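Local coordinates for glycosyl hydrolases family 2, sugar binding domain protein (Bacteroides uniformis str. 3978 T3 ii, PDB 6D1P), which is a gut-bacterial beta-glucuronidase of glycoside hydrolase family 2, which probably hydrolyses the O-glycosidic bonds of glucuronides, at residues Arg405-Met410 with Asp452-Leu457; His365-Gly370 with Ile411-Asn416; Thr730-Ala735 with Arg781-Val786; Leu721-Gln726 with Ala807-Ser812. All coordinates share one frame; numbering follows the deposited sequence.

Interaction 1: residues Arg405-Met410 with Asp452-Leu457; sequences RMLTNM and DLAHRL
L407 and T408 of one helix meet L453, A454 and L457 of the next, and methyl groups do nearly all of the touching. The CB of L407 is directed at segment 452-457 of helix 440-457. With CG anti to the backbone N (chi1 180°), its CD2 comes up to A454 CB at 4.1 Å, and the same methyl lies beside L453 CD2 at 4.3 Å. L453 and L457 each cross T408 at about a right angle. L457 comes in from its turn of the helix with CD1 3.7 Å from T408 CA, while L453 CD2 reaches the T408 hydroxyl from the preceding turn. That hydroxyl bonds to R404 O one helical turn back, and the leucine methyls pack against it without a polar bond. The two helices flank strand 420-432 in the sequence as neighbouring outer helices of the TIM barrel. Their local axes pass 10.3 Å apart and run nearly in the same sense, at 25°, as expected for consecutive beta-alpha units. On the barrel side, L407 also rests on L425 of strand 420-432 and A454 on T463 of strand 462-466; between the helices, I411 packs against both A454 and L457.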
loop_
_atom_site.group_PDB
_atom_site.type_symbol
_atom_site.label_atom_id
_atom_site.label_comp_id
_atom_site.label_asym_id
_atom_site.label_seq_id
_atom_site.Cartn_x
_atom_site.Cartn_y
_atom_site.Cartn_z
ATOM N N ARG A 405 4.618 6.926 -30.812
ATOM C CA ARG A 405 4.228 5.525 -30.864
ATOM C C ARG A 405 2.739 5.352 -30.592
ATOM O O ARG A 405 2.068 4.561 -31.268
ATOM C CB ARG A 405 5.045 4.721 -29.856
ATOM C CG ARG A 405 4.808 3.227 -29.913
ATOM C CD ARG A 405 5.811 2.497 -29.007
ATOM N NE ARG A 405 5.613 2.802 -27.593
ATOM C CZ ARG A 405 6.440 3.541 -26.857
ATOM N NH1 ARG A 405 7.536 4.042 -27.411
ATOM N NH2 ARG A 405 6.185 3.760 -25.560
ATOM N N MET A 406 2.198 6.062 -29.601
ATOM C CA MET A 406 0.789 5.845 -29.286
ATOM C C MET A 406 -0.112 6.448 -30.362
ATOM O O MET A 406 -1.142 5.862 -30.714
ATOM C CB MET A 406 0.469 6.388 -27.891
ATOM C CG MET A 406 1.168 5.586 -26.789
ATOM S SD MET A 406 0.700 6.012 -25.097
ATOM C CE MET A 406 -0.858 5.147 -24.903
ATOM N N LEU A 407 0.272 7.597 -30.927
ATOM C CA LEU A 407 -0.494 8.130 -32.051
ATOM C C LEU A 407 -0.524 7.128 -33.193
ATOM O O LEU A 407 -1.589 6.824 -33.746
ATOM C CB LEU A 407 0.087 9.462 -32.517
ATOM C CG LEU A 407 -0.665 10.071 -33.695
ATOM C CD1 LEU A 407 -2.115 10.292 -33.354
ATOM C CD2 LEU A 407 -0.002 11.377 -34.094
ATOM N N THR A 408 0.644 6.562 -33.513
ATOM C CA THR A 408 0.747 5.560 -34.567
ATOM C C THR A 408 -0.121 4.346 -34.263
ATOM O O THR A 408 -0.880 3.879 -35.124
ATOM C CB THR A 408 2.212 5.158 -34.738
ATOM O OG1 THR A 408 2.968 6.311 -35.133
ATOM C CG2 THR A 408 2.369 4.061 -35.768
ATOM N N ASN A 409 -0.042 3.839 -33.028
ATOM C CA ASN A 409 -0.815 2.657 -32.658
ATOM C C ASN A 409 -2.310 2.952 -32.680
ATOM O O ASN A 409 -3.103 2.140 -33.170
ATOM C CB ASN A 409 -0.393 2.150 -31.276
ATOM C CG ASN A 409 0.941 1.427 -31.289
ATOM O OD1 ASN A 409 1.404 0.983 -32.328
ATOM N ND2 ASN A 409 1.554 1.287 -30.116
ATOM N N MET A 410 -2.715 4.104 -32.153
ATOM C CA MET A 410 -4.133 4.437 -32.110
ATOM C C MET A 410 -4.734 4.489 -33.509
ATOM O O MET A 410 -5.808 3.933 -33.758
ATOM C CB MET A 410 -4.331 5.770 -31.406
ATOM C CG MET A 410 -5.763 6.048 -31.060
ATOM S SD MET A 410 -5.958 7.702 -30.407
ATOM C CE MET A 410 -5.341 8.653 -31.786
ATOM N N ASP A 452 1.424 16.396 -38.566
ATOM C CA ASP A 452 1.891 15.879 -39.847
ATOM C C ASP A 452 1.937 14.360 -39.841
ATOM O O ASP A 452 1.655 13.718 -40.862
ATOM C CB ASP A 452 3.271 16.445 -40.178
ATOM C CG ASP A 452 3.244 17.921 -40.430
ATOM O OD1 ASP A 452 2.206 18.411 -40.880
ATOM O OD2 ASP A 452 4.254 18.604 -40.171
ATOM N N LEU A 453 2.306 13.770 -38.702
ATOM C CA LEU A 453 2.361 12.315 -38.608
ATOM C C LEU A 453 0.977 11.710 -38.794
ATOM O O LEU A 453 0.817 10.726 -39.524
ATOM C CB LEU A 453 2.969 11.894 -37.262
ATOM C CG LEU A 453 3.089 10.404 -36.927
ATOM C CD1 LEU A 453 3.791 9.688 -38.046
ATOM C CD2 LEU A 453 3.843 10.154 -35.593
ATOM N N ALA A 454 -0.038 12.294 -38.146
ATOM C CA ALA A 454 -1.403 11.803 -38.292
ATOM C C ALA A 454 -1.893 11.957 -39.731
ATOM O O ALA A 454 -2.418 11.011 -40.330
ATOM C CB ALA A 454 -2.326 12.544 -37.327
ATOM N N HIS A 455 -1.724 13.145 -40.312
ATOM C CA HIS A 455 -2.187 13.314 -41.685
ATOM C C HIS A 455 -1.414 12.427 -42.644
ATOM O O HIS A 455 -1.965 11.989 -43.652
ATOM C CB HIS A 455 -2.125 14.783 -42.099
ATOM C CG HIS A 455 -3.440 15.469 -41.958
ATOM N ND1 HIS A 455 -4.206 15.841 -43.042
ATOM C CD2 HIS A 455 -4.172 15.766 -40.857
ATOM C CE1 HIS A 455 -5.338 16.377 -42.613
ATOM N NE2 HIS A 455 -5.344 16.340 -41.291
ATOM N N ARG A 456 -0.161 12.102 -42.330
ATOM C CA ARG A 456 0.565 11.191 -43.202
ATOM C C ARG A 456 0.051 9.772 -43.038
ATOM O O ARG A 456 -0.066 9.029 -44.019
ATOM C CB ARG A 456 2.061 11.270 -42.919
ATOM C CG ARG A 456 2.930 10.485 -43.878
ATOM C CD ARG A 456 4.349 10.428 -43.329
ATOM N NE ARG A 456 4.546 9.280 -42.439
ATOM C CZ ARG A 456 5.269 9.302 -41.316
ATOM N NH1 ARG A 456 5.859 10.426 -40.911
ATOM N NH2 ARG A 456 5.388 8.198 -40.581
ATOM N N LEU A 457 -0.287 9.385 -41.807
ATOM C CA LEU A 457 -0.750 8.024 -41.579
ATOM C C LEU A 457 -2.173 7.826 -42.093
ATOM O O LEU A 457 -2.495 6.765 -42.636
ATOM C CB LEU A 457 -0.680 7.666 -40.087
ATOM C CG LEU A 457 0.620 7.292 -39.385
ATOM C CD1 LEU A 457 0.265 6.695 -38.035
ATOM C CD2 LEU A 457 1.478 6.321 -40.177
#

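Interaction 2: residues His365-Gly370 with Ile411-Asn416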
loop_
_atom_site.group_PDB
_atom_site.type_symbol
_atom_site.label_atom_id
_atom_site.label_comp_id
_atom_site.label_asym_id
_atom_site.label_seq_id
_atom_site.Cartn_x
_atom_site.Cartn_y
_atom_site.Cartn_z
ATOM N N HIS A 365 -9.166 10.830 -22.536
ATOM C CA HIS A 365 -7.905 11.392 -22.986
ATOM C C HIS A 365 -6.932 10.315 -23.447
ATOM O O HIS A 365 -5.715 10.476 -23.331
ATOM C CB HIS A 365 -7.286 12.249 -21.880
ATOM C CG HIS A 365 -8.166 13.371 -21.431
ATOM N ND1 HIS A 365 -8.756 14.255 -22.316
ATOM C CD2 HIS A 365 -8.576 13.746 -20.196
ATOM C CE1 HIS A 365 -9.471 15.139 -21.641
ATOM N NE2 HIS A 365 -9.381 14.849 -20.354
ATOM N N TYR A 366 -7.446 9.221 -23.994
ATOM C CA TYR A 366 -6.575 8.122 -24.396
ATOM C C TYR A 366 -7.370 7.186 -25.301
ATOM O O TYR A 366 -8.608 7.194 -25.305
ATOM C CB TYR A 366 -6.028 7.373 -23.166
ATOM C CG TYR A 366 -7.076 7.252 -22.085
ATOM C CD1 TYR A 366 -8.066 6.275 -22.157
ATOM C CD2 TYR A 366 -7.108 8.146 -21.015
ATOM C CE1 TYR A 366 -9.045 6.167 -21.166
ATOM C CE2 TYR A 366 -8.082 8.053 -20.013
ATOM C CZ TYR A 366 -9.054 7.063 -20.106
ATOM O OH TYR A 366 -10.022 6.978 -19.144
ATOM N N GLN A 367 -6.640 6.406 -26.090
ATOM C CA GLN A 367 -7.226 5.262 -26.771
ATOM C C GLN A 367 -7.969 4.370 -25.781
ATOM O O GLN A 367 -7.445 4.033 -24.712
ATOM C CB GLN A 367 -6.124 4.466 -27.473
ATOM C CG GLN A 367 -6.590 3.167 -28.105
ATOM C CD GLN A 367 -5.499 2.486 -28.917
ATOM O OE1 GLN A 367 -4.424 3.060 -29.167
ATOM N NE2 GLN A 367 -5.770 1.250 -29.335
ATOM N N GLN A 368 -9.189 3.981 -26.135
ATOM C CA GLN A 368 -10.000 3.140 -25.264
ATOM C C GLN A 368 -10.189 1.772 -25.901
ATOM O O GLN A 368 -9.826 1.556 -27.059
ATOM C CB GLN A 368 -11.343 3.817 -24.945
ATOM C CG GLN A 368 -11.142 5.114 -24.181
ATOM C CD GLN A 368 -12.351 5.606 -23.430
ATOM O OE1 GLN A 368 -13.452 5.065 -23.548
ATOM N NE2 GLN A 368 -12.151 6.646 -22.635
ATOM N N SER A 369 -10.718 0.832 -25.102
ATOM C CA SER A 369 -10.941 -0.552 -25.530
ATOM C C SER A 369 -11.607 -0.648 -26.901
ATOM O O SER A 369 -12.575 0.056 -27.186
ATOM C CB SER A 369 -11.820 -1.275 -24.504
ATOM O OG SER A 369 -12.321 -2.490 -25.027
ATOM N N GLY A 370 -11.097 -1.564 -27.731
ATOM C CA GLY A 370 -11.719 -1.847 -29.012
ATOM C C GLY A 370 -13.190 -2.205 -28.898
ATOM O O GLY A 370 -13.948 -1.991 -29.850
ATOM N N ILE A 411 -4.050 5.163 -34.431
ATOM C CA ILE A 411 -4.543 5.301 -35.793
ATOM C C ILE A 411 -4.526 3.957 -36.504
ATOM O O ILE A 411 -5.518 3.544 -37.106
ATOM C CB ILE A 411 -3.713 6.352 -36.546
ATOM C CG1 ILE A 411 -4.053 7.752 -36.031
ATOM C CG2 ILE A 411 -3.940 6.225 -38.040
ATOM C CD1 ILE A 411 -3.065 8.790 -36.470
ATOM N N GLU A 412 -3.407 3.243 -36.432
ATOM C CA GLU A 412 -3.329 1.971 -37.141
ATOM C C GLU A 412 -4.326 0.953 -36.600
ATOM O O GLU A 412 -4.880 0.165 -37.373
ATOM C CB GLU A 412 -1.905 1.422 -37.080
ATOM C CG GLU A 412 -1.011 2.026 -38.164
ATOM C CD GLU A 412 0.424 1.557 -38.078
ATOM O OE1 GLU A 412 0.763 0.832 -37.107
ATOM O OE2 GLU A 412 1.217 1.928 -38.972
ATOM N N GLN A 413 -4.589 0.973 -35.289
ATOM C CA GLN A 413 -5.444 -0.026 -34.667
ATOM C C GLN A 413 -6.929 0.290 -34.784
ATOM O O GLN A 413 -7.746 -0.629 -34.686
ATOM C CB GLN A 413 -5.048 -0.198 -33.189
ATOM C CG GLN A 413 -3.763 -1.028 -33.011
ATOM C CD GLN A 413 -3.099 -0.872 -31.639
ATOM O OE1 GLN A 413 -3.746 -0.546 -30.648
ATOM N NE2 GLN A 413 -1.803 -1.109 -31.592
ATOM N N HIS A 414 -7.308 1.551 -34.995
ATOM C CA HIS A 414 -8.718 1.925 -35.048
ATOM C C HIS A 414 -9.165 2.530 -36.376
ATOM O O HIS A 414 -10.333 2.921 -36.494
ATOM C CB HIS A 414 -9.043 2.914 -33.921
ATOM C CG HIS A 414 -9.063 2.290 -32.570
ATOM N ND1 HIS A 414 -9.279 3.014 -31.417
ATOM C CD2 HIS A 414 -8.901 1.002 -32.183
ATOM C CE1 HIS A 414 -9.246 2.198 -30.378
ATOM N NE2 HIS A 414 -9.026 0.971 -30.818
ATOM N N ARG A 415 -8.292 2.618 -37.379
ATOM C CA ARG A 415 -8.668 3.343 -38.591
ATOM C C ARG A 415 -9.805 2.692 -39.367
ATOM O O ARG A 415 -10.460 3.379 -40.153
ATOM C CB ARG A 415 -7.478 3.490 -39.507
ATOM C CG ARG A 415 -6.902 2.189 -39.961
ATOM C CD ARG A 415 -5.710 2.509 -40.808
ATOM N NE ARG A 415 -4.733 1.442 -40.895
ATOM C CZ ARG A 415 -3.468 1.666 -41.230
ATOM N NH1 ARG A 415 -3.081 2.909 -41.481
ATOM N NH2 ARG A 415 -2.593 0.672 -41.299
ATOM N N ASN A 416 -10.058 1.398 -39.188
ATOM C CA ASN A 416 -11.151 0.768 -39.912
ATOM C C ASN A 416 -12.517 1.101 -39.328
ATOM O O ASN A 416 -13.532 0.754 -39.940
ATOM C CB ASN A 416 -10.974 -0.757 -39.939
ATOM C CG ASN A 416 -9.753 -1.200 -40.731
ATOM O OD1 ASN A 416 -9.092 -0.398 -41.390
ATOM N ND2 ASN A 416 -9.462 -2.494 -40.685
HETATM O O HOH W 1 -8.259 -0.102 -28.405
#
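Q367 reaches across to Q413 and H414 with an extended side chain, its CG anti to the backbone N (chi1 174°). Its NE2 donates to Q413 OE1 at 3.0 Å in a nearly straight bond (168° at the hydrogen). The acceptor lies in the plane of the Q367 amide, although the two amide planes are turned 63° apart and the side chains meet crosswise. The same NE2 also donates to a water, 3.0 Å away. Nearer the backbone, Q367 CG packs 3.6 Å from H414 CE1. The CB of Q368 is directed away from the helix and its OE1 bonds to R330, leaving the backbone carbonyl to make the contact: Q368 O stands at the edge of the imidazole, in the ring plane, 3.4 Å from H414 CE1. Water joins the three groups, donating to Q368 O at 2.6 Å and bonding to H414 NE2 at 2.7 Å. The other ring nitrogen, ND1, is bound by E385, whose second carboxylate oxygen takes the backbone N of Q368. The imidazole is therefore fixed at both nitrogens, and one glutamate ties it to the 365-370 loop. S369 is the N-cap of the helix that G370 begins, its OG bonding to I371 N, and G370 CA lies 4.3 Å from H414 NE2. Within the TIM barrel, the loop leads from strand 360-362 into helix 370-379 and faces the C-terminal part of helix 397-414. E385 comes from strand 382-386, and W423 of strand 420-432 touches I411 and H414.

Interaction 3: residues Thr730-Ala735 with Arg781-Val786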
loop_
_atom_site.group_PDB
_atom_site.type_symbol
_atom_site.label_atom_id
_atom_site.label_comp_id
_atom_site.label_asym_id
_atom_site.label_seq_id
_atom_site.Cartn_x
_atom_site.Cartn_y
_atom_site.Cartn_z
ATOM N N THR A 730 -28.987 -6.202 0.544
ATOM C CA THR A 730 -28.452 -5.027 1.212
ATOM C C THR A 730 -29.531 -4.323 2.019
ATOM O O THR A 730 -30.718 -4.389 1.706
ATOM C CB THR A 730 -27.826 -4.016 0.215
ATOM O OG1 THR A 730 -28.866 -3.308 -0.460
ATOM C CG2 THR A 730 -26.951 -4.718 -0.833
ATOM N N ILE A 731 -29.083 -3.639 3.057
ATOM C CA ILE A 731 -29.879 -2.688 3.805
ATOM C C ILE A 731 -29.343 -1.295 3.514
ATOM O O ILE A 731 -28.125 -1.098 3.395
ATOM C CB ILE A 731 -29.833 -3.000 5.312
ATOM C CG1 ILE A 731 -30.559 -4.320 5.599
ATOM C CG2 ILE A 731 -30.411 -1.839 6.124
ATOM C CD1 ILE A 731 -29.753 -5.303 6.426
ATOM N N LEU A 732 -30.247 -0.338 3.361
ATOM C CA LEU A 732 -29.877 1.053 3.182
ATOM C C LEU A 732 -30.029 1.761 4.515
ATOM O O LEU A 732 -31.106 1.736 5.110
ATOM C CB LEU A 732 -30.741 1.722 2.110
ATOM C CG LEU A 732 -30.393 3.187 1.815
ATOM C CD1 LEU A 732 -28.921 3.304 1.378
ATOM C CD2 LEU A 732 -31.341 3.806 0.781
ATOM N N VAL A 733 -28.954 2.372 4.994
ATOM C CA VAL A 733 -28.963 3.119 6.241
ATOM C C VAL A 733 -28.860 4.597 5.897
ATOM O O VAL A 733 -28.091 4.982 5.007
ATOM C CB VAL A 733 -27.804 2.671 7.160
ATOM C CG1 VAL A 733 -27.563 3.671 8.271
ATOM C CG2 VAL A 733 -28.094 1.303 7.741
ATOM N N GLN A 734 -29.630 5.424 6.605
ATOM C CA GLN A 734 -29.726 6.848 6.318
ATOM C C GLN A 734 -29.357 7.657 7.549
ATOM O O GLN A 734 -29.847 7.382 8.651
ATOM C CB GLN A 734 -31.142 7.214 5.860
ATOM C CG GLN A 734 -31.335 8.705 5.664
ATOM C CD GLN A 734 -32.750 9.066 5.226
ATOM O OE1 GLN A 734 -33.089 9.005 4.036
ATOM N NE2 GLN A 734 -33.579 9.451 6.189
ATOM N N ALA A 735 -28.485 8.639 7.368
ATOM C CA ALA A 735 -28.211 9.636 8.392
ATOM C C ALA A 735 -28.955 10.920 8.047
ATOM O O ALA A 735 -28.965 11.351 6.894
ATOM C CB ALA A 735 -26.710 9.916 8.519
ATOM N N ARG A 781 -28.918 14.852 4.396
ATOM C CA ARG A 781 -29.147 13.427 4.260
ATOM C C ARG A 781 -27.913 12.758 3.659
ATOM O O ARG A 781 -27.306 13.286 2.725
ATOM C CB ARG A 781 -30.380 13.244 3.389
ATOM C CG ARG A 781 -30.770 11.865 2.987
ATOM C CD ARG A 781 -32.193 11.948 2.410
ATOM N NE ARG A 781 -32.660 10.661 1.905
ATOM C CZ ARG A 781 -32.847 10.387 0.620
ATOM N NH1 ARG A 781 -32.623 11.322 -0.294
ATOM N NH2 ARG A 781 -33.270 9.181 0.250
ATOM N N ALA A 782 -27.531 11.609 4.209
ATOM C CA ALA A 782 -26.501 10.783 3.599
ATOM C C ALA A 782 -26.795 9.333 3.938
ATOM O O ALA A 782 -27.275 9.020 5.029
ATOM C CB ALA A 782 -25.088 11.172 4.059
ATOM N N SER A 783 -26.491 8.446 2.997
ATOM C CA SER A 783 -26.941 7.066 3.073
ATOM C C SER A 783 -25.838 6.134 2.622
ATOM O O SER A 783 -25.046 6.474 1.755
ATOM C CB SER A 783 -28.182 6.828 2.196
ATOM O OG SER A 783 -29.255 7.578 2.703
ATOM N N ILE A 784 -25.846 4.924 3.161
ATOM C CA ILE A 784 -24.875 3.919 2.768
ATOM C C ILE A 784 -25.535 2.552 2.807
ATOM O O ILE A 784 -26.366 2.278 3.677
ATOM C CB ILE A 784 -23.626 3.976 3.676
ATOM C CG1 ILE A 784 -22.555 3.010 3.168
ATOM C CG2 ILE A 784 -24.021 3.753 5.122
ATOM C CD1 ILE A 784 -21.165 3.339 3.632
ATOM N N ARG A 785 -25.165 1.697 1.854
ATOM C CA ARG A 785 -25.648 0.321 1.823
ATOM C C ARG A 785 -24.843 -0.577 2.757
ATOM O O ARG A 785 -23.628 -0.407 2.919
ATOM C CB ARG A 785 -25.585 -0.226 0.399
ATOM C CG ARG A 785 -26.760 0.190 -0.442
ATOM C CD ARG A 785 -26.464 0.040 -1.909
ATOM N NE ARG A 785 -27.448 0.773 -2.704
ATOM C CZ ARG A 785 -27.384 0.938 -4.024
ATOM N NH1 ARG A 785 -26.377 0.414 -4.713
ATOM N NH2 ARG A 785 -28.323 1.636 -4.652
ATOM N N VAL A 786 -25.536 -1.543 3.356
ATOM C CA VAL A 786 -24.978 -2.494 4.313
ATOM C C VAL A 786 -25.256 -3.901 3.801
ATOM O O VAL A 786 -26.379 -4.199 3.390
ATOM C CB VAL A 786 -25.586 -2.304 5.713
ATOM C CG1 VAL A 786 -24.840 -3.153 6.744
ATOM C CG2 VAL A 786 -25.557 -0.840 6.106
HETATM O O HOH W 2 -32.235 6.835 2.545
#
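Q734 and R781 both hold CG anti to the backbone N (chi1 175° in each), and their extended chains bring amide and guanidinium together on the face of the sheet that carries L732 and S783. R781 NE donates to Q734 OE1 at 2.7 Å. The oxygen lies in the guanidinium plane, yet NE stands well above the carbonyl plane of Q734, with the two flat groups turned 89° apart. A water shares the site: it donates to Q734 OE1 at 2.8 Å, bonds to S783 OG at 3.1 Å, and accepts a weak bond from R781 NH2. The backbones form a regular antiparallel pair in the three-stranded sheet 718-723, 730-738, 781-787, with strand 730-738 in the middle. I731-V786, V733-I784 and A735-A782 are the hydrogen-bonded pairs, each joined by two bonds; L732-R785 and Q734-S783 are the non-hydrogen-bonded pairs between them. CA-H...O contacts, such as T730 CA to V786 O at 3.1 Å, fill in alongside. On the face carrying Q734, the L732 side chain leans diagonally across the strands to bring CD1 3.7 Å from S783 CB. The opposite face is apolar: V733 CG2 meets V786 CG2 at 3.7 Å, and A782 and I784 pack on I752 and F754 of strand 751-756, which belongs to the second sheet of the domain.

Interaction 4: residues Leu721-Gln726 with Ala807-Ser812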
loop_
_atom_site.group_PDB
_atom_site.type_symbol
_atom_site.label_atom_id
_atom_site.label_comp_id
_atom_site.label_asym_id
_atom_site.label_seq_id
_atom_site.Cartn_x
_atom_site.Cartn_y
_atom_site.Cartn_z
ATOM N N LEU A 721 -30.253 8.075 12.702
ATOM C CA LEU A 721 -30.111 6.950 11.793
ATOM C C LEU A 721 -31.429 6.201 11.678
ATOM O O LEU A 721 -32.135 6.013 12.674
ATOM C CB LEU A 721 -29.001 6.002 12.266
ATOM C CG LEU A 721 -27.608 6.529 11.955
ATOM C CD1 LEU A 721 -26.488 5.795 12.757
ATOM C CD2 LEU A 721 -27.385 6.434 10.449
ATOM N N THR A 722 -31.758 5.786 10.458
ATOM C CA THR A 722 -32.884 4.909 10.189
ATOM C C THR A 722 -32.442 3.910 9.134
ATOM O O THR A 722 -31.430 4.116 8.472
ATOM C CB THR A 722 -34.099 5.710 9.700
ATOM O OG1 THR A 722 -33.676 6.608 8.666
ATOM C CG2 THR A 722 -34.693 6.520 10.841
ATOM N N GLN A 723 -33.202 2.824 8.962
ATOM C CA GLN A 723 -32.959 1.891 7.863
ATOM C C GLN A 723 -34.159 1.842 6.922
ATOM O O GLN A 723 -35.310 1.890 7.370
ATOM C CB GLN A 723 -32.617 0.466 8.351
ATOM C CG GLN A 723 -33.104 0.067 9.758
ATOM C CD GLN A 723 -32.511 -1.273 10.225
ATOM O OE1 GLN A 723 -32.462 -2.243 9.460
ATOM N NE2 GLN A 723 -32.048 -1.319 11.474
ATOM N N THR A 724 -33.865 1.748 5.610
ATOM C CA THR A 724 -34.863 1.720 4.519
ATOM C C THR A 724 -34.483 0.674 3.456
ATOM O O THR A 724 -34.445 0.963 2.253
ATOM C CB THR A 724 -35.005 3.096 3.865
ATOM O OG1 THR A 724 -33.887 3.941 4.214
ATOM C CG2 THR A 724 -36.287 3.752 4.282
ATOM N N ALA A 725 -34.230 -0.568 3.926
ATOM C CA ALA A 725 -33.715 -1.672 3.116
ATOM C C ALA A 725 -34.789 -2.285 2.233
ATOM O O ALA A 725 -35.839 -2.708 2.733
ATOM C CB ALA A 725 -33.170 -2.757 4.038
ATOM N N GLN A 726 -34.525 -2.366 0.925
ATOM C CA GLN A 726 -35.498 -3.001 0.051
ATOM C C GLN A 726 -34.848 -4.001 -0.884
ATOM O O GLN A 726 -35.438 -4.321 -1.931
ATOM C CB GLN A 726 -36.303 -1.950 -0.737
ATOM C CG GLN A 726 -35.539 -1.252 -1.871
ATOM C CD GLN A 726 -34.256 -0.524 -1.416
ATOM O OE1 GLN A 726 -33.249 -1.157 -0.996
ATOM N NE2 GLN A 726 -34.274 0.818 -1.537
ATOM N N ALA A 807 -23.852 8.978 16.016
ATOM C CA ALA A 807 -25.081 8.207 16.080
ATOM C C ALA A 807 -24.796 6.733 15.796
ATOM O O ALA A 807 -23.868 6.403 15.052
ATOM C CB ALA A 807 -26.112 8.748 15.073
ATOM N N LEU A 808 -25.640 5.850 16.357
ATOM C CA LEU A 808 -25.532 4.403 16.179
ATOM C C LEU A 808 -26.886 3.797 15.853
ATOM O O LEU A 808 -27.916 4.238 16.357
ATOM C CB LEU A 808 -25.015 3.694 17.441
ATOM C CG LEU A 808 -23.688 4.155 18.026
ATOM C CD1 LEU A 808 -23.482 3.443 19.328
ATOM C CD2 LEU A 808 -22.561 3.867 17.038
ATOM N N ILE A 809 -26.865 2.728 15.063
ATOM C CA ILE A 809 -28.059 1.939 14.807
ATOM C C ILE A 809 -27.660 0.477 14.682
ATOM O O ILE A 809 -26.652 0.144 14.052
ATOM C CB ILE A 809 -28.785 2.438 13.546
ATOM C CG1 ILE A 809 -30.074 1.652 13.294
ATOM C CG2 ILE A 809 -27.872 2.371 12.334
ATOM C CD1 ILE A 809 -30.943 2.305 12.176
ATOM N N SER A 810 -28.454 -0.397 15.290
ATOM C CA SER A 810 -28.271 -1.832 15.158
ATOM C C SER A 810 -29.039 -2.310 13.943
ATOM O O SER A 810 -30.188 -1.919 13.729
ATOM C CB SER A 810 -28.755 -2.561 16.417
ATOM O OG SER A 810 -28.293 -1.877 17.572
ATOM N N VAL A 811 -28.401 -3.153 13.145
ATOM C CA VAL A 811 -28.949 -3.598 11.873
ATOM C C VAL A 811 -29.147 -5.106 11.962
ATOM O O VAL A 811 -28.170 -5.866 11.998
ATOM C CB VAL A 811 -28.032 -3.213 10.702
ATOM C CG1 VAL A 811 -28.553 -3.767 9.404
ATOM C CG2 VAL A 811 -27.912 -1.710 10.618
ATOM N N SER A 812 -30.410 -5.534 11.997
ATOM C CA SER A 812 -30.805 -6.941 12.142
ATOM C C SER A 812 -30.191 -7.882 11.104
ATOM O O SER A 812 -30.732 -8.040 10.001
ATOM C CB SER A 812 -32.331 -7.041 12.066
ATOM O OG SER A 812 -32.823 -6.266 10.976
#
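L721, I809 and Q723 carry this contact between two strands that run roughly alongside each other, at 22°, with no clear hydrogen bond between them. L721 directs its CB at strand 807-811 and wedges its CD1 between A807 and I809. That methyl sits 3.5 Å from A807 O and 3.7 Å from I809 CG2. Closer to the backbones, L721 CB and I809 CB approach to 3.8 Å, so the two side chains overlap from their roots outward. I809 sends CG1 anti to its own backbone N (chi1 -178°), which carries CD1 past L721 and against the backbone of T722, 3.8 Å from T722 C. Q723 also packs on this isoleucine. Its aliphatic part lies against the methyl, with CG 3.9 Å from I809 CD1, and the amide continues toward the end of the strand: NE2 is 3.0 Å from S810 O, while OE1 lies 4.2 Å from V811 CG1. L808 and S810 point away from strand 721-723, and L808 packs on V794 of the second subunit. L721 also rests on V733 and A797, one from each sheet. The strands are outermost members of different sheets: 718-723 pairs with 730-738, and 807-811 with 793-799, their local axes passing 7.1 Å apart. Side chains rather than backbone bonds thus close one edge between two packed antiparallel sheets, as in a beta sandwich, consistent with an immunoglobulin-like C-terminal domain.

In the fold
Interactions 1 and 2 share helix 397-414 of the TIM barrel and touch, M410 packing on Q367. Interactions 3 and 4 lie on the other side of the chain's centre, in the C-terminal beta domain, and meet where L732 and Q734 of strand 730-738 share backbone hydrogen bonds with T724 and T722. Interaction 2 is buried and polar, built on amides, an imidazole and water, whereas interaction 1, farther from the centre, is partly buried and relies on methyl packing. Interaction 3, partly buried, joins strands within one sheet by backbone bonds; interaction 4 joins two sheets by side chains at the surface. Centres of interactions 1 and 4 are about 56 Å apart.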